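Local coordinates for pyoverdine biosynthesis protein PvcB (Pseudomonas aeruginosa, PDB 4YLM) that catalyses the iron- and 2-oxoglutarate-dependent oxidation of tyrosine isonitrile during biosynthesis of paerucumarin, at residues F124-C129 and D249-A254; L57-G62 and A240-R245. One frame throughout, in Å; residues are numbered along the deposited sequence.

Contact 1 of 2, residues F124-C129 and D249-A254; sequences FQVFHC and DDLVIA
His128 and Asp249 lie alongside each other, pointing the same way, with imidazole and carboxylate planes only 2° apart. NE2 of His128 donates to OD1 of Asp249 over 3.1 Å, nearly straight at 165°, and meets the lone pair turned away from the other carboxylate oxygen. With CG anti to the backbone N (chi1 173°), the His128 ring reaches along the strand edge to Asp249. This straight bond, near the ring plane, probably fixes the ring's rotation; CD2 merely touches Asp250 O at the ring edge (3.6 Å), an oxygen that accepts from Cys129 N.

Val126, His128, Leu251 and Ile253 share one sheet face. There CD1 of Leu251 touches both Val126 CG1 (3.9 Å) and His128 CB (4.0 Å). On the other face, OE1 of Gln125 rests 3.3 Å from Ala254 CB, while its NE2 bonds Asp114, a probable iron ligand. The backbone fixes this register: Phe127 and Val252 form a hydrogen-bonded pair, with Phe127 N to Val252 O at 2.8 Å, flanked by non-hydrogen-bonded pairs. Strand 272-286 pairs along the far side of 124-129. Such antiparallel pairing in the interior of a sheet is typical of the double-stranded beta-helix (jelly roll) of the TauD/TfdA oxygenases.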
loop_
_atom_site.group_PDB
_atom_site.type_symbol
_atom_site.label_atom_id
_atom_site.label_comp_id
_atom_site.label_asym_id
_atom_site.label_seq_id
_atom_site.Cartn_x
_atom_site.Cartn_y
_atom_site.Cartn_z
ATOM N N PHE A 124 -8.725 13.809 6.224
ATOM C CA PHE A 124 -7.827 14.568 5.361
ATOM C C PHE A 124 -8.463 15.833 4.802
ATOM O O PHE A 124 -9.672 15.865 4.498
ATOM C CB PHE A 124 -7.385 13.733 4.145
ATOM C CG PHE A 124 -6.690 12.436 4.495
ATOM C CD1 PHE A 124 -5.439 12.436 5.111
ATOM C CD2 PHE A 124 -7.287 11.217 4.194
ATOM C CE1 PHE A 124 -4.796 11.218 5.430
ATOM C CE2 PHE A 124 -6.654 10.003 4.507
ATOM C CZ PHE A 124 -5.413 10.008 5.124
ATOM N N GLN A 125 -7.621 16.853 4.625
ATOM C CA GLN A 125 -7.910 17.972 3.734
ATOM C C GLN A 125 -7.104 17.742 2.452
ATOM O O GLN A 125 -5.919 17.427 2.511
ATOM C CB GLN A 125 -7.469 19.306 4.366
ATOM C CG GLN A 125 -8.058 19.619 5.743
ATOM C CD GLN A 125 -7.140 20.521 6.568
ATOM O OE1 GLN A 125 -5.932 20.294 6.637
ATOM N NE2 GLN A 125 -7.704 21.557 7.171
ATOM N N VAL A 126 -7.754 17.863 1.297
ATOM C CA VAL A 126 -7.062 17.852 0.021
ATOM C C VAL A 126 -7.208 19.255 -0.573
ATOM O O VAL A 126 -8.324 19.720 -0.807
ATOM C CB VAL A 126 -7.655 16.806 -0.944
ATOM C CG1 VAL A 126 -6.987 16.898 -2.317
ATOM C CG2 VAL A 126 -7.481 15.394 -0.358
ATOM N N PHE A 127 -6.084 19.934 -0.778
ATOM C CA PHE A 127 -6.089 21.286 -1.342
ATOM C C PHE A 127 -5.478 21.255 -2.731
ATOM O O PHE A 127 -4.363 20.781 -2.902
ATOM C CB PHE A 127 -5.221 22.242 -0.517
ATOM C CG PHE A 127 -5.723 22.521 0.871
ATOM C CD1 PHE A 127 -6.627 23.546 1.108
ATOM C CD2 PHE A 127 -5.233 21.807 1.952
ATOM C CE1 PHE A 127 -7.066 23.833 2.409
ATOM C CE2 PHE A 127 -5.666 22.079 3.244
ATOM C CZ PHE A 127 -6.577 23.104 3.475
ATOM N N HIS A 128 -6.188 21.779 -3.721
ATOM C CA HIS A 128 -5.605 21.990 -5.031
ATOM C C HIS A 128 -5.410 23.502 -5.227
ATOM O O HIS A 128 -6.362 24.267 -5.091
ATOM C CB HIS A 128 -6.536 21.454 -6.105
ATOM C CG HIS A 128 -6.094 21.764 -7.504
ATOM N ND1 HIS A 128 -6.987 22.006 -8.530
ATOM C CD2 HIS A 128 -4.859 21.863 -8.049
ATOM C CE1 HIS A 128 -6.317 22.244 -9.645
ATOM N NE2 HIS A 128 -5.025 22.163 -9.381
ATOM N N CYS A 129 -4.188 23.930 -5.519
ATOM C CA CYS A 129 -3.963 25.333 -5.866
ATOM C C CYS A 129 -4.264 25.539 -7.342
ATOM O O CYS A 129 -3.499 25.115 -8.212
ATOM C CB CYS A 129 -2.531 25.767 -5.557
ATOM S SG CYS A 129 -2.202 27.512 -5.947
ATOM N N ASP A 249 -1.030 24.712 -9.143
ATOM C CA ASP A 249 -1.151 23.265 -9.337
ATOM C C ASP A 249 -0.514 22.405 -8.243
ATOM O O ASP A 249 -0.436 21.187 -8.385
ATOM C CB ASP A 249 -0.686 22.843 -10.726
ATOM C CG ASP A 249 -1.736 23.137 -11.805
ATOM O OD1 ASP A 249 -2.963 23.085 -11.517
ATOM O OD2 ASP A 249 -1.325 23.433 -12.940
ATOM N N ASP A 250 -0.076 23.031 -7.154
ATOM C CA ASP A 250 0.263 22.273 -5.955
ATOM C C ASP A 250 -0.947 21.425 -5.599
ATOM O O ASP A 250 -2.094 21.879 -5.707
ATOM C CB ASP A 250 0.507 23.185 -4.753
ATOM C CG ASP A 250 1.900 23.771 -4.711
ATOM O OD1 ASP A 250 2.744 23.376 -5.538
ATOM O OD2 ASP A 250 2.141 24.637 -3.831
ATOM N N LEU A 251 -0.702 20.203 -5.146
ATOM C CA LEU A 251 -1.757 19.434 -4.504
ATOM C C LEU A 251 -1.231 19.084 -3.127
ATOM O O LEU A 251 -0.163 18.493 -3.008
ATOM C CB LEU A 251 -2.086 18.161 -5.302
ATOM C CG LEU A 251 -3.290 17.372 -4.746
ATOM C CD1 LEU A 251 -4.598 18.080 -5.109
ATOM C CD2 LEU A 251 -3.313 15.949 -5.271
ATOM N N VAL A 252 -1.964 19.475 -2.092
ATOM C CA VAL A 252 -1.537 19.256 -0.730
ATOM C C VAL A 252 -2.556 18.362 -0.045
ATOM O O VAL A 252 -3.767 18.562 -0.172
ATOM C CB VAL A 252 -1.377 20.599 0.043
ATOM C CG1 VAL A 252 -1.265 20.369 1.552
ATOM C CG2 VAL A 252 -0.176 21.384 -0.501
ATOM N N ILE A 253 -2.055 17.357 0.657
ATOM C CA ILE A 253 -2.913 16.453 1.399
ATOM C C ILE A 253 -2.447 16.499 2.836
ATOM O O ILE A 253 -1.307 16.160 3.112
ATOM C CB ILE A 253 -2.768 15.011 0.871
ATOM C CG1 ILE A 253 -3.148 14.951 -0.619
ATOM C CG2 ILE A 253 -3.622 14.063 1.711
ATOM C CD1 ILE A 253 -2.731 13.628 -1.299
ATOM N N ALA A 254 -3.331 16.916 3.743
ATOM C CA ALA A 254 -2.987 17.134 5.143
ATOM C C ALA A 254 -3.756 16.174 6.041
ATOM O O ALA A 254 -4.946 15.934 5.820
ATOM C CB ALA A 254 -3.304 18.611 5.539
#

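Contact 2 of 2, residues L57-G62 and A240-R245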
loop_
_atom_site.group_PDB
_atom_site.type_symbol
_atom_site.label_atom_id
_atom_site.label_comp_id
_atom_site.label_asym_id
_atom_site.label_seq_id
_atom_site.Cartn_x
_atom_site.Cartn_y
_atom_site.Cartn_z
ATOM N N LEU A 57 1.778 15.506 6.129
ATOM C CA LEU A 57 1.566 16.571 5.157
ATOM C C LEU A 57 2.306 16.243 3.869
ATOM O O LEU A 57 3.531 16.130 3.866
ATOM C CB LEU A 57 2.063 17.926 5.714
ATOM C CG LEU A 57 1.773 19.168 4.859
ATOM C CD1 LEU A 57 0.268 19.356 4.641
ATOM C CD2 LEU A 57 2.378 20.448 5.474
ATOM N N LEU A 58 1.572 16.067 2.773
ATOM C CA LEU A 58 2.210 15.810 1.489
ATOM C C LEU A 58 2.085 17.034 0.592
ATOM O O LEU A 58 1.019 17.651 0.513
ATOM C CB LEU A 58 1.560 14.616 0.774
ATOM C CG LEU A 58 1.330 13.337 1.578
ATOM C CD1 LEU A 58 0.756 12.244 0.654
ATOM C CD2 LEU A 58 2.630 12.861 2.220
ATOM N N LEU A 59 3.171 17.370 -0.093
ATOM C CA LEU A 59 3.141 18.421 -1.092
ATOM C C LEU A 59 3.488 17.773 -2.417
ATOM O O LEU A 59 4.603 17.308 -2.597
ATOM C CB LEU A 59 4.155 19.525 -0.748
ATOM C CG LEU A 59 4.492 20.528 -1.860
ATOM C CD1 LEU A 59 3.223 21.210 -2.374
ATOM C CD2 LEU A 59 5.541 21.575 -1.384
ATOM N N LEU A 60 2.513 17.666 -3.314
ATOM C CA LEU A 60 2.787 17.208 -4.673
ATOM C C LEU A 60 2.957 18.448 -5.536
ATOM O O LEU A 60 2.010 19.225 -5.718
ATOM C CB LEU A 60 1.646 16.348 -5.219
ATOM C CG LEU A 60 1.490 14.958 -4.592
ATOM C CD1 LEU A 60 0.911 15.047 -3.205
ATOM C CD2 LEU A 60 0.593 14.096 -5.488
ATOM N N ARG A 61 4.161 18.631 -6.069
ATOM C CA ARG A 61 4.501 19.879 -6.750
ATOM C C ARG A 61 5.083 19.618 -8.118
ATOM O O ARG A 61 5.982 18.790 -8.280
ATOM C CB ARG A 61 5.482 20.705 -5.890
ATOM C CG ARG A 61 6.031 21.966 -6.575
ATOM C CD ARG A 61 6.630 22.940 -5.546
ATOM N NE ARG A 61 5.602 23.674 -4.817
ATOM C CZ ARG A 61 5.847 24.622 -3.913
ATOM N NH1 ARG A 61 7.101 24.942 -3.598
ATOM N NH2 ARG A 61 4.838 25.242 -3.316
ATOM N N GLY A 62 4.561 20.320 -9.115
ATOM C CA GLY A 62 5.077 20.212 -10.464
ATOM C C GLY A 62 4.322 19.182 -11.293
ATOM O O GLY A 62 4.727 18.860 -12.411
ATOM N N ALA A 240 8.294 21.828 14.570
ATOM C CA ALA A 240 6.904 21.394 14.606
ATOM C C ALA A 240 5.983 22.123 13.628
ATOM O O ALA A 240 4.832 21.731 13.457
ATOM C CB ALA A 240 6.347 21.511 16.025
ATOM N N HIS A 241 6.502 23.152 12.969
ATOM C CA HIS A 241 5.667 24.115 12.261
ATOM C C HIS A 241 6.166 24.307 10.839
ATOM O O HIS A 241 7.369 24.396 10.608
ATOM C CB HIS A 241 5.702 25.458 13.007
ATOM C CG HIS A 241 4.749 26.491 12.475
ATOM N ND1 HIS A 241 3.382 26.402 12.639
ATOM C CD2 HIS A 241 4.971 27.658 11.826
ATOM C CE1 HIS A 241 2.803 27.467 12.111
ATOM N NE2 HIS A 241 3.743 28.238 11.595
ATOM N N TYR A 242 5.235 24.371 9.891
ATOM C CA TYR A 242 5.561 24.604 8.488
ATOM C C TYR A 242 4.592 25.618 7.879
ATOM O O TYR A 242 3.371 25.490 8.014
ATOM C CB TYR A 242 5.497 23.277 7.703
ATOM C CG TYR A 242 5.558 23.443 6.200
ATOM C CD1 TYR A 242 6.767 23.665 5.559
ATOM C CD2 TYR A 242 4.406 23.366 5.420
ATOM C CE1 TYR A 242 6.833 23.823 4.182
ATOM C CE2 TYR A 242 4.461 23.517 4.031
ATOM C CZ TYR A 242 5.676 23.745 3.424
ATOM O OH TYR A 242 5.754 23.903 2.059
ATOM N N ALA A 243 5.133 26.620 7.195
ATOM C CA ALA A 243 4.309 27.616 6.526
ATOM C C ALA A 243 4.433 27.417 5.022
ATOM O O ALA A 243 5.537 27.473 4.471
ATOM C CB ALA A 243 4.742 29.037 6.940
ATOM N N HIS A 244 3.305 27.161 4.361
ATOM C CA HIS A 244 3.313 26.849 2.932
ATOM C C HIS A 244 3.073 28.036 2.013
ATOM O O HIS A 244 2.043 28.708 2.103
ATOM C CB HIS A 244 2.274 25.771 2.588
ATOM C CG HIS A 244 2.388 25.273 1.182
ATOM N ND1 HIS A 244 3.526 24.657 0.707
ATOM C CD2 HIS A 244 1.526 25.331 0.138
ATOM C CE1 HIS A 244 3.357 24.349 -0.567
ATOM N NE2 HIS A 244 2.151 24.741 -0.933
ATOM N N ARG A 245 4.012 28.250 1.097
ATOM C CA ARG A 245 3.869 29.230 0.029
ATOM C C ARG A 245 3.292 28.533 -1.202
ATOM O O ARG A 245 3.980 27.751 -1.852
ATOM C CB ARG A 245 5.250 29.810 -0.303
ATOM C CG ARG A 245 5.286 30.806 -1.457
ATOM C CD ARG A 245 4.912 32.208 -0.995
ATOM N NE ARG A 245 5.806 32.693 0.057
ATOM C CZ ARG A 245 5.511 33.683 0.896
ATOM N NH1 ARG A 245 4.334 34.297 0.815
ATOM N NH2 ARG A 245 6.385 34.052 1.824
#
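NH2 of Arg61 is held by two acceptors: the backbone O of Arg245, 3.0 Å away, and the carboxylate of Asp250, its salt-bridge partner. The bond to Arg245 O lies near the guanidinium plane and almost in line with the carbonyl, but it is bent at hydrogen (137°). It closes one end of a face-to-face packing between the two sheets of the double-stranded beta-helix. Strand 57-60 belongs to the larger sheet and strand 241-244 to the smaller one. Their axes come no nearer than 11.1 Å and their N-to-C directions differ by 28°, a spacing bridged by side chains rather than by main-chain pairing.

Alternate residues fill the gap. CD2 of Leu57 sits 3.6 Å from CD2 of Tyr242, the two side chains crossing at about a right angle, with the methyl approaching the phenol ring obliquely. Leu59 presents both its methyls to His244: CD1 and CD2 each stand 3.6 Å from CE1, so the two methyls of the fork both rest against that carbon. CD2 of Leu59 also lies 3.9 Å above the centre of the Arg61 guanidinium, covering one face of it.

Arg61 bends at chi3 (-77°), which turns its head group beside His244. The two side chains slide past each other in opposite directions, and NH2 of Arg61 comes to 3.2 Å from His244 CE1. NE2 of His244 bonds OD2 of Asp250, the same oxygen that Arg61 NH2 salt-bridges; the two donors probably stabilise a charged carboxylate. Trp246 meets the imidazole edge-to-face. The remaining ring nitrogen is also engaged: ND1 of His244 and OH of Tyr242 are hydrogen-bonded at 2.7 Å, with the hydroxyl oxygen in the imidazole plane.

Overall arrangement
Strand 251-255 of contact 1 pairs antiparallel with strand 57-60 of contact 2, so one sheet carries both contacts, their centres about 9 Å apart. Leu251 O and Leu60 N, 2.8 Å apart, probably form a hydrogen bond, and Val252 CG1 packs 3.6 Å from Leu57 CD1. The direct polar join of the two contacts is the salt bridge between OD2 of Asp250 and NH2 of Arg61, 2.8 Å long. Contact 1 lies closer to the probable iron site: the Gln125 side chain is about 3 Å from those of Asp114 and His261, whereas the side chain of Leu57 in contact 2 is about 8 Å from that of His261.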